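Local coordinates for high-affinity zinc uptake system protein znuA (Streptococcus suis, PDB 3MFQ) that probably captures metal ions such as zinc outside the cell membrane and delivers them to an ABC transporter for uptake, at residues M19-V28 and A119-K130; I109-S120 and T138-H149. One frame throughout, in Å; residues are numbered along the deposited sequence.

Contact 1 of 2, residues M19-V28 and A119-K130; sequences MVYQLAGDEV and ASEELQKLLPAK
Met19 holds CG anti to its backbone N (chi1 -175°) and then bends at chi3, which swings the methyl CE over Ala119, 3.5 Å from its CB. Leu123, with CG anti to its carbonyl carbon (chi1 -65°), sends CD1 across to the other helix, where it meets Ala24 CB at 3.7 Å and Val20 CG1 at 3.8 Å, with Leu23 CB a little farther off. Between these two patches, Leu23 CD1 lies 3.8 Å from Ala119 CB. The short helical segments cross at -58°, with small alanine side chains on both sides of the packing. The contact then runs on past both helix ends. A type II' turn from Ala24 to Glu27, with Gly25 at positive phi in its second position, carries the chain on to Val28, and Leu127 CD1 fits against Val28 CG1 at 3.6 Å while also touching Glu27 CB. At the margin, Lys130 NZ makes a salt bridge to Glu27 OE2, 3.2 Å away, weak as a hydrogen bond. Leu58 of the sheet and Ile134 of helix 131-156 also pack on Leu123. Helix 14-24 links neighbouring parallel strands 8-11 and 29-32, so this is helix packing within an alpha/beta lobe, as in TroA-like metal-binding proteins.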
loop_
_atom_site.group_PDB
_atom_site.type_symbol
_atom_site.label_atom_id
_atom_site.label_comp_id
_atom_site.label_asym_id
_atom_site.label_seq_id
_atom_site.Cartn_x
_atom_site.Cartn_y
_atom_site.Cartn_z
ATOM N N MET A 19 4.185 8.741 -7.882
ATOM C CA MET A 19 5.610 8.943 -7.662
ATOM C C MET A 19 6.290 9.579 -8.872
ATOM O O MET A 19 6.867 10.659 -8.771
ATOM C CB MET A 19 6.282 7.612 -7.305
ATOM C CG MET A 19 7.761 7.724 -6.946
ATOM S SD MET A 19 8.460 6.179 -6.325
ATOM C CE MET A 19 8.084 5.073 -7.675
ATOM N N VAL A 20 6.214 8.908 -10.018
ATOM C CA VAL A 20 6.873 9.390 -11.229
ATOM C C VAL A 20 6.463 10.813 -11.578
ATOM O O VAL A 20 7.306 11.647 -11.899
ATOM C CB VAL A 20 6.592 8.478 -12.433
ATOM C CG1 VAL A 20 7.207 9.063 -13.692
ATOM C CG2 VAL A 20 7.143 7.096 -12.176
ATOM N N TYR A 21 5.168 11.092 -11.522
ATOM C CA TYR A 21 4.703 12.441 -11.786
ATOM C C TYR A 21 5.349 13.411 -10.812
ATOM O O TYR A 21 5.845 14.462 -11.207
ATOM C CB TYR A 21 3.185 12.537 -11.681
ATOM C CG TYR A 21 2.675 13.951 -11.823
ATOM C CD1 TYR A 21 2.677 14.588 -13.058
ATOM C CD2 TYR A 21 2.200 14.655 -10.726
ATOM C CE1 TYR A 21 2.215 15.884 -13.197
ATOM C CE2 TYR A 21 1.734 15.951 -10.855
ATOM C CZ TYR A 21 1.743 16.561 -12.092
ATOM O OH TYR A 21 1.282 17.850 -12.226
ATOM N N GLN A 22 5.338 13.048 -9.534
ATOM C CA GLN A 22 5.931 13.883 -8.498
ATOM C C GLN A 22 7.379 14.196 -8.842
ATOM O O GLN A 22 7.863 15.301 -8.602
ATOM C CB GLN A 22 5.857 13.186 -7.139
ATOM C CG GLN A 22 4.441 12.929 -6.645
ATOM C CD GLN A 22 3.694 14.206 -6.305
ATOM O OE1 GLN A 22 4.299 15.224 -5.970
ATOM N NE2 GLN A 22 2.370 14.155 -6.382
ATOM N N LEU A 23 8.060 13.215 -9.419
ATOM C CA LEU A 23 9.473 13.352 -9.742
ATOM C C LEU A 23 9.680 13.930 -11.135
ATOM O O LEU A 23 10.304 14.978 -11.295
ATOM C CB LEU A 23 10.170 11.994 -9.638
ATOM C CG LEU A 23 9.921 11.197 -8.356
ATOM C CD1 LEU A 23 10.566 9.822 -8.446
ATOM C CD2 LEU A 23 10.426 11.957 -7.139
ATOM N N ALA A 24 9.149 13.242 -12.141
ATOM C CA ALA A 24 9.396 13.589 -13.535
ATOM C C ALA A 24 8.420 14.627 -14.072
ATOM O O ALA A 24 8.607 15.150 -15.171
ATOM C CB ALA A 24 9.361 12.338 -14.402
ATOM N N GLY A 25 7.381 14.922 -13.299
ATOM C CA GLY A 25 6.361 15.853 -13.737
ATOM C C GLY A 25 5.788 15.447 -15.079
ATOM O O GLY A 25 5.433 14.288 -15.289
ATOM N N ASP A 26 5.711 16.406 -15.994
ATOM C CA ASP A 26 5.145 16.157 -17.314
ATOM C C ASP A 26 6.230 15.820 -18.327
ATOM O O ASP A 26 5.992 15.853 -19.532
ATOM C CB ASP A 26 4.354 17.376 -17.793
ATOM C CG ASP A 26 3.228 17.749 -16.843
ATOM O OD1 ASP A 26 2.616 16.832 -16.253
ATOM O OD2 ASP A 26 2.951 18.959 -16.687
ATOM N N GLU A 27 7.421 15.488 -17.837
ATOM C CA GLU A 27 8.562 15.250 -18.715
ATOM C C GLU A 27 8.536 13.872 -19.374
ATOM O O GLU A 27 9.112 13.686 -20.441
ATOM C CB GLU A 27 9.880 15.461 -17.961
ATOM C CG GLU A 27 10.121 16.896 -17.504
ATOM C CD GLU A 27 10.396 17.851 -18.656
ATOM O OE1 GLU A 27 10.590 17.376 -19.795
ATOM O OE2 GLU A 27 10.424 19.078 -18.419
ATOM N N VAL A 28 7.876 12.909 -18.741
ATOM C CA VAL A 28 7.767 11.566 -19.310
ATOM C C VAL A 28 6.314 11.210 -19.588
ATOM O O VAL A 28 5.406 11.938 -19.194
ATOM C CB VAL A 28 8.357 10.491 -18.379
ATOM C CG1 VAL A 28 9.820 10.779 -18.093
ATOM C CG2 VAL A 28 7.557 10.414 -17.093
ATOM N N ALA A 119 13.492 5.179 -8.166
ATOM C CA ALA A 119 12.695 5.760 -9.240
ATOM C C ALA A 119 13.372 6.996 -9.812
ATOM O O ALA A 119 13.418 7.189 -11.027
ATOM C CB ALA A 119 11.308 6.104 -8.739
ATOM N N SER A 120 13.895 7.834 -8.927
ATOM C CA SER A 120 14.605 9.033 -9.341
ATOM C C SER A 120 15.795 8.686 -10.229
ATOM O O SER A 120 15.970 9.263 -11.299
ATOM C CB SER A 120 15.077 9.810 -8.114
ATOM O OG SER A 120 15.765 10.983 -8.496
ATOM N N GLU A 121 16.603 7.728 -9.784
ATOM C CA GLU A 121 17.829 7.365 -10.486
ATOM C C GLU A 121 17.558 6.641 -11.800
ATOM O O GLU A 121 18.461 6.462 -12.616
ATOM C CB GLU A 121 18.719 6.513 -9.583
ATOM C CG GLU A 121 18.926 7.119 -8.201
ATOM C CD GLU A 121 20.030 6.435 -7.418
ATOM O OE1 GLU A 121 20.259 6.802 -6.245
ATOM O OE2 GLU A 121 20.677 5.528 -7.982
ATOM N N GLU A 122 16.314 6.220 -11.994
ATOM C CA GLU A 122 15.913 5.567 -13.234
ATOM C C GLU A 122 15.321 6.562 -14.226
ATOM O O GLU A 122 15.418 6.377 -15.438
ATOM C CB GLU A 122 14.914 4.444 -12.961
ATOM C CG GLU A 122 15.550 3.166 -12.446
ATOM C CD GLU A 122 16.549 2.582 -13.423
ATOM O OE1 GLU A 122 17.758 2.593 -13.108
ATOM O OE2 GLU A 122 16.128 2.114 -14.502
ATOM N N LEU A 123 14.700 7.614 -13.706
ATOM C CA LEU A 123 14.206 8.678 -14.557
ATOM C C LEU A 123 15.385 9.555 -14.973
ATOM O O LEU A 123 15.499 9.919 -16.135
ATOM C CB LEU A 123 13.103 9.470 -13.856
ATOM C CG LEU A 123 11.834 8.647 -13.583
ATOM C CD1 LEU A 123 10.857 9.382 -12.674
ATOM C CD2 LEU A 123 11.150 8.234 -14.880
ATOM N N GLN A 124 16.265 9.883 -14.031
ATOM C CA GLN A 124 17.592 10.333 -14.401
ATOM C C GLN A 124 18.117 9.107 -15.103
ATOM O O GLN A 124 17.645 8.013 -14.820
ATOM C CB GLN A 124 18.441 10.619 -13.171
ATOM C CG GLN A 124 17.777 11.480 -12.129
ATOM C CD GLN A 124 18.631 11.617 -10.891
ATOM O OE1 GLN A 124 19.814 11.939 -10.978
ATOM N NE2 GLN A 124 18.041 11.371 -9.729
ATOM N N LYS A 125 19.106 9.275 -15.976
ATOM C CA LYS A 125 19.603 8.185 -16.814
ATOM C C LYS A 125 18.611 7.790 -17.905
ATOM O O LYS A 125 18.915 6.966 -18.764
ATOM C CB LYS A 125 19.676 6.872 -16.029
ATOM C CG LYS A 125 19.838 5.609 -16.892
ATOM C CD LYS A 125 19.833 4.338 -16.057
ATOM C CE LYS A 125 21.030 4.317 -15.139
ATOM N NZ LYS A 125 21.129 3.022 -14.424
ATOM N N LEU A 126 17.416 8.370 -17.855
ATOM C CA LEU A 126 16.419 8.149 -18.902
ATOM C C LEU A 126 16.312 9.516 -19.574
ATOM O O LEU A 126 16.122 9.632 -20.790
ATOM C CB LEU A 126 15.041 7.691 -18.409
ATOM C CG LEU A 126 13.978 7.431 -19.490
ATOM C CD1 LEU A 126 14.487 6.410 -20.479
ATOM C CD2 LEU A 126 12.691 6.956 -18.852
ATOM N N LEU A 127 16.442 10.552 -18.758
ATOM C CA LEU A 127 16.435 11.920 -19.241
ATOM C C LEU A 127 17.674 12.666 -18.773
ATOM O O LEU A 127 17.607 13.474 -17.849
ATOM C CB LEU A 127 15.189 12.642 -18.750
ATOM C CG LEU A 127 13.866 12.249 -19.396
ATOM C CD1 LEU A 127 12.698 12.930 -18.702
ATOM C CD2 LEU A 127 13.880 12.595 -20.873
ATOM N N PRO A 128 18.812 12.401 -19.423
ATOM C CA PRO A 128 20.086 13.030 -19.065
ATOM C C PRO A 128 19.977 14.548 -18.994
ATOM O O PRO A 128 20.639 15.173 -18.168
ATOM C CB PRO A 128 21.001 12.622 -20.217
ATOM C CG PRO A 128 20.438 11.326 -20.694
ATOM C CD PRO A 128 18.954 11.448 -20.537
ATOM N N ALA A 129 19.148 15.128 -19.853
ATOM C CA ALA A 129 18.990 16.574 -19.902
ATOM C C ALA A 129 18.112 17.087 -18.764
ATOM O O ALA A 129 18.209 18.250 -18.371
ATOM C CB ALA A 129 18.423 16.996 -21.243
ATOM N N LYS A 130 17.255 16.218 -18.239
ATOM C CA LYS A 130 16.368 16.594 -17.140
ATOM C C LYS A 130 16.775 15.949 -15.816
ATOM O O LYS A 130 15.980 15.888 -14.882
ATOM C CB LYS A 130 14.912 16.253 -17.477
ATOM C CG LYS A 130 14.145 17.407 -18.103
ATOM C CD LYS A 130 14.874 17.968 -19.312
ATOM C CE LYS A 130 14.662 19.473 -19.450
ATOM N NZ LYS A 130 13.254 19.836 -19.787
#

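Contact 2 of 2, residues I109-S120 and T138-H149; sequences IPLYKSAVAVAS and TEKYQAQLDDLH
Ile109 meets Leu148 and His149 at one end of an antiparallel helical hairpin, whose segments run at 174° to each other and interlock by knobs-into-holes packing. Its CD1 lies 3.8 Å from Leu148 CG and beside His149 CB, near the plane of the imidazole at its edge. Tyr112 follows, crossing Tyr141 at about a right angle: the two rings approach edge first, and one water joins the hydroxyls, 2.8 Å from Tyr112 OH and 2.9 Å from Tyr141 OH. Lys113 lays its CG against Leu145 CD1, and bends at chi3 and chi4 then curl the ammonium toward Asp146. NZ reaches OD2 of Asp146 at 2.7 Å on the syn side, 32° out of the carboxylate plane, in a salt bridge at the more exposed side of the pair; a weak bond to Gln142 O adds to it. Leu145 is itself a knob, seated among Ile109, Tyr112, Lys113 and Val116. Val116 answers from the first helix, its CG2 3.8 Å from both Leu145 CD1 and Tyr141 CE2. At the far end Ser120, also bonded by Gln124 NE2, gives its OG hydrogen to Thr138 OG1 at 2.7 Å.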
loop_
_atom_site.group_PDB
_atom_site.type_symbol
_atom_site.label_atom_id
_atom_site.label_comp_id
_atom_site.label_asym_id
_atom_site.label_seq_id
_atom_site.Cartn_x
_atom_site.Cartn_y
_atom_site.Cartn_z
ATOM N N ILE A 109 7.403 4.873 5.655
ATOM C CA ILE A 109 7.915 6.041 4.944
ATOM C C ILE A 109 9.399 5.944 4.582
ATOM O O ILE A 109 9.788 6.298 3.470
ATOM C CB ILE A 109 7.628 7.346 5.714
ATOM C CG1 ILE A 109 6.126 7.635 5.701
ATOM C CG2 ILE A 109 8.395 8.506 5.108
ATOM C CD1 ILE A 109 5.748 8.935 6.362
ATOM N N PRO A 110 10.236 5.466 5.514
ATOM C CA PRO A 110 11.646 5.276 5.163
ATOM C C PRO A 110 11.803 4.396 3.923
ATOM O O PRO A 110 12.532 4.746 2.993
ATOM C CB PRO A 110 12.213 4.564 6.390
ATOM C CG PRO A 110 11.358 5.021 7.508
ATOM C CD PRO A 110 9.980 5.174 6.936
ATOM N N LEU A 111 11.117 3.260 3.919
ATOM C CA LEU A 111 11.154 2.345 2.787
ATOM C C LEU A 111 10.648 3.004 1.512
ATOM O O LEU A 111 11.194 2.786 0.434
ATOM C CB LEU A 111 10.336 1.091 3.094
ATOM C CG LEU A 111 11.130 -0.076 3.683
ATOM C CD1 LEU A 111 12.270 0.427 4.550
ATOM C CD2 LEU A 111 10.221 -1.015 4.460
ATOM N N TYR A 112 9.602 3.815 1.638
ATOM C CA TYR A 112 9.044 4.497 0.480
ATOM C C TYR A 112 10.023 5.538 -0.057
ATOM O O TYR A 112 10.199 5.670 -1.266
ATOM C CB TYR A 112 7.700 5.140 0.820
ATOM C CG TYR A 112 6.896 5.542 -0.399
ATOM C CD1 TYR A 112 6.261 4.587 -1.181
ATOM C CD2 TYR A 112 6.768 6.877 -0.764
ATOM C CE1 TYR A 112 5.526 4.947 -2.293
ATOM C CE2 TYR A 112 6.033 7.247 -1.875
ATOM C CZ TYR A 112 5.414 6.277 -2.636
ATOM O OH TYR A 112 4.680 6.636 -3.744
ATOM N N LYS A 113 10.660 6.273 0.847
ATOM C CA LYS A 113 11.689 7.226 0.456
ATOM C C LYS A 113 12.791 6.509 -0.311
ATOM O O LYS A 113 13.372 7.060 -1.244
ATOM C CB LYS A 113 12.280 7.917 1.683
ATOM C CG LYS A 113 11.321 8.849 2.400
ATOM C CD LYS A 113 11.943 9.379 3.680
ATOM C CE LYS A 113 13.246 10.110 3.403
ATOM N NZ LYS A 113 13.012 11.379 2.668
ATOM N N SER A 114 13.078 5.276 0.093
ATOM C CA SER A 114 14.058 4.458 -0.604
ATOM C C SER A 114 13.595 4.198 -2.028
ATOM O O SER A 114 14.342 4.413 -2.981
ATOM C CB SER A 114 14.270 3.133 0.128
ATOM O OG SER A 114 15.206 2.318 -0.557
ATOM N N ALA A 115 12.355 3.736 -2.166
ATOM C CA ALA A 115 11.763 3.486 -3.475
ATOM C C ALA A 115 11.840 4.732 -4.352
ATOM O O ALA A 115 12.234 4.664 -5.517
ATOM C CB ALA A 115 10.319 3.035 -3.319
ATOM N N VAL A 116 11.459 5.868 -3.774
ATOM C CA VAL A 116 11.525 7.152 -4.458
ATOM C C VAL A 116 12.904 7.384 -5.051
ATOM O O VAL A 116 13.032 7.913 -6.153
ATOM C CB VAL A 116 11.199 8.307 -3.496
ATOM C CG1 VAL A 116 11.679 9.633 -4.068
ATOM C CG2 VAL A 116 9.707 8.341 -3.193
ATOM N N ALA A 117 13.934 6.981 -4.316
ATOM C CA ALA A 117 15.314 7.167 -4.754
ATOM C C ALA A 117 15.619 6.356 -6.007
ATOM O O ALA A 117 16.164 6.883 -6.977
ATOM C CB ALA A 117 16.274 6.799 -3.640
ATOM N N VAL A 118 15.268 5.074 -5.980
ATOM C CA VAL A 118 15.456 4.202 -7.134
ATOM C C VAL A 118 14.743 4.771 -8.357
ATOM O O VAL A 118 15.315 4.843 -9.444
ATOM C CB VAL A 118 14.933 2.778 -6.860
ATOM C CG1 VAL A 118 15.061 1.917 -8.106
ATOM C CG2 VAL A 118 15.683 2.153 -5.698
ATOM N N ALA A 119 13.492 5.179 -8.166
ATOM C CA ALA A 119 12.695 5.760 -9.240
ATOM C C ALA A 119 13.372 6.996 -9.812
ATOM O O ALA A 119 13.418 7.189 -11.027
ATOM C CB ALA A 119 11.308 6.104 -8.739
ATOM N N SER A 120 13.895 7.834 -8.927
ATOM C CA SER A 120 14.605 9.033 -9.341
ATOM C C SER A 120 15.795 8.686 -10.229
ATOM O O SER A 120 15.970 9.263 -11.299
ATOM C CB SER A 120 15.077 9.810 -8.114
ATOM O OG SER A 120 15.765 10.983 -8.496
ATOM N N THR A 138 13.171 15.498 -6.852
ATOM C CA THR A 138 13.288 14.388 -5.918
ATOM C C THR A 138 13.514 14.883 -4.499
ATOM O O THR A 138 12.863 14.423 -3.561
ATOM C CB THR A 138 14.456 13.475 -6.300
ATOM O OG1 THR A 138 14.310 13.060 -7.662
ATOM C CG2 THR A 138 14.493 12.251 -5.399
ATOM N N GLU A 139 14.443 15.820 -4.345
ATOM C CA GLU A 139 14.751 16.367 -3.030
ATOM C C GLU A 139 13.524 17.008 -2.390
ATOM O O GLU A 139 13.289 16.854 -1.192
ATOM C CB GLU A 139 15.895 17.376 -3.116
ATOM C CG GLU A 139 17.216 16.776 -3.549
ATOM C CD GLU A 139 18.390 17.669 -3.208
ATOM O OE1 GLU A 139 18.179 18.690 -2.519
ATOM O OE2 GLU A 139 19.524 17.348 -3.620
ATOM N N LYS A 140 12.740 17.720 -3.194
ATOM C CA LYS A 140 11.539 18.380 -2.697
ATOM C C LYS A 140 10.495 17.375 -2.217
ATOM O O LYS A 140 9.766 17.639 -1.262
ATOM C CB LYS A 140 10.936 19.287 -3.769
ATOM C CG LYS A 140 9.642 19.956 -3.339
ATOM C CD LYS A 140 9.026 20.763 -4.471
ATOM C CE LYS A 140 7.702 21.380 -4.047
ATOM N NZ LYS A 140 7.116 22.226 -5.123
ATOM N N TYR A 141 10.421 16.225 -2.879
ATOM C CA TYR A 141 9.456 15.201 -2.493
ATOM C C TYR A 141 9.965 14.380 -1.311
ATOM O O TYR A 141 9.184 13.955 -0.460
ATOM C CB TYR A 141 9.107 14.295 -3.676
ATOM C CG TYR A 141 7.970 13.332 -3.395
ATOM C CD1 TYR A 141 6.724 13.796 -2.992
ATOM C CD2 TYR A 141 8.139 11.961 -3.542
ATOM C CE1 TYR A 141 5.681 12.922 -2.736
ATOM C CE2 TYR A 141 7.101 11.079 -3.288
ATOM C CZ TYR A 141 5.876 11.565 -2.887
ATOM O OH TYR A 141 4.847 10.689 -2.637
ATOM N N GLN A 142 11.274 14.159 -1.257
ATOM C CA GLN A 142 11.871 13.483 -0.114
ATOM C C GLN A 142 11.555 14.258 1.158
ATOM O O GLN A 142 11.154 13.683 2.169
ATOM C CB GLN A 142 13.385 13.351 -0.284
ATOM C CG GLN A 142 13.818 12.360 -1.351
ATOM C CD GLN A 142 13.575 10.913 -0.954
ATOM O OE1 GLN A 142 14.072 9.992 -1.602
ATOM N NE2 GLN A 142 12.814 10.708 0.113
ATOM N N ALA A 143 11.735 15.573 1.092
ATOM C CA ALA A 143 11.463 16.445 2.225
ATOM C C ALA A 143 9.985 16.424 2.583
ATOM O O ALA A 143 9.624 16.497 3.756
ATOM C CB ALA A 143 11.915 17.859 1.927
ATOM N N GLN A 144 9.132 16.337 1.569
ATOM C CA GLN A 144 7.693 16.271 1.794
ATOM C C GLN A 144 7.330 14.976 2.501
ATOM O O GLN A 144 6.417 14.943 3.327
ATOM C CB GLN A 144 6.930 16.385 0.475
ATOM C CG GLN A 144 6.968 17.770 -0.140
ATOM C CD GLN A 144 6.203 17.844 -1.441
ATOM O OE1 GLN A 144 6.054 18.914 -2.027
ATOM N NE2 GLN A 144 5.710 16.701 -1.901
ATOM N N LEU A 145 8.052 13.909 2.173
ATOM C CA LEU A 145 7.870 12.631 2.844
ATOM C C LEU A 145 8.359 12.737 4.284
ATOM O O LEU A 145 7.777 12.146 5.191
ATOM C CB LEU A 145 8.612 11.521 2.099
ATOM C CG LEU A 145 8.110 11.204 0.685
ATOM C CD1 LEU A 145 9.062 10.265 -0.038
ATOM C CD2 LEU A 145 6.709 10.620 0.732
ATOM N N ASP A 146 9.427 13.503 4.487
ATOM C CA ASP A 146 9.951 13.761 5.825
ATOM C C ASP A 146 8.903 14.456 6.691
ATOM O O ASP A 146 8.565 13.986 7.778
ATOM C CB ASP A 146 11.214 14.621 5.752
ATOM C CG ASP A 146 12.341 13.942 5.005
ATOM O OD1 ASP A 146 13.254 14.648 4.529
ATOM O OD2 ASP A 146 12.315 12.701 4.890
ATOM N N ASP A 147 8.401 15.585 6.199
ATOM C CA ASP A 147 7.364 16.338 6.894
ATOM C C ASP A 147 6.165 15.443 7.173
ATOM O O ASP A 147 5.556 15.516 8.241
ATOM C CB ASP A 147 6.931 17.544 6.057
ATOM C CG ASP A 147 8.092 18.453 5.696
ATOM O OD1 ASP A 147 7.923 19.301 4.795
ATOM O OD2 ASP A 147 9.173 18.321 6.308
ATOM N N LEU A 148 5.835 14.595 6.203
ATOM C CA LEU A 148 4.715 13.671 6.327
ATOM C C LEU A 148 4.866 12.747 7.531
ATOM O O LEU A 148 3.919 12.546 8.290
ATOM C CB LEU A 148 4.566 12.845 5.049
ATOM C CG LEU A 148 3.506 11.741 5.085
ATOM C CD1 LEU A 148 2.137 12.315 5.417
ATOM C CD2 LEU A 148 3.467 10.980 3.765
ATOM N N HIS A 149 6.058 12.183 7.702
ATOM C CA HIS A 149 6.310 11.267 8.806
ATOM C C HIS A 149 6.064 11.950 10.145
ATOM O O HIS A 149 5.538 11.341 11.076
ATOM C CB HIS A 149 7.734 10.716 8.747
ATOM C CG HIS A 149 8.019 9.669 9.780
ATOM N ND1 HIS A 149 7.961 8.319 9.508
ATOM C CD2 HIS A 149 8.357 9.774 11.087
ATOM C CE1 HIS A 149 8.254 7.637 10.601
ATOM N NE2 HIS A 149 8.497 8.498 11.573
HETATM O O HOH W 1 4.152 9.104 -5.008
#

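In the fold
Helix 109-123 serves both contacts, offering one side to helix 14-24 in contact 1 and another to helix 131-156 in contact 2, with Ala119 and Ser120 belonging to both. The two sites join directly where Met19 and Leu23 pack on Val116. Contact 1 is the more buried, mostly aliphatic, with its one charged pair where the chain has left the helices. Contact 2 covers more surface but is only partly buried, mixing aliphatic knobs with polar links. Here Tyr112 and Tyr141 reach Phe266 of the C-terminal helix, and the Tyr112 side chain lies about 14 Å from the bound zinc. Helix 131-156 is probably the long connector between lobes known in this family.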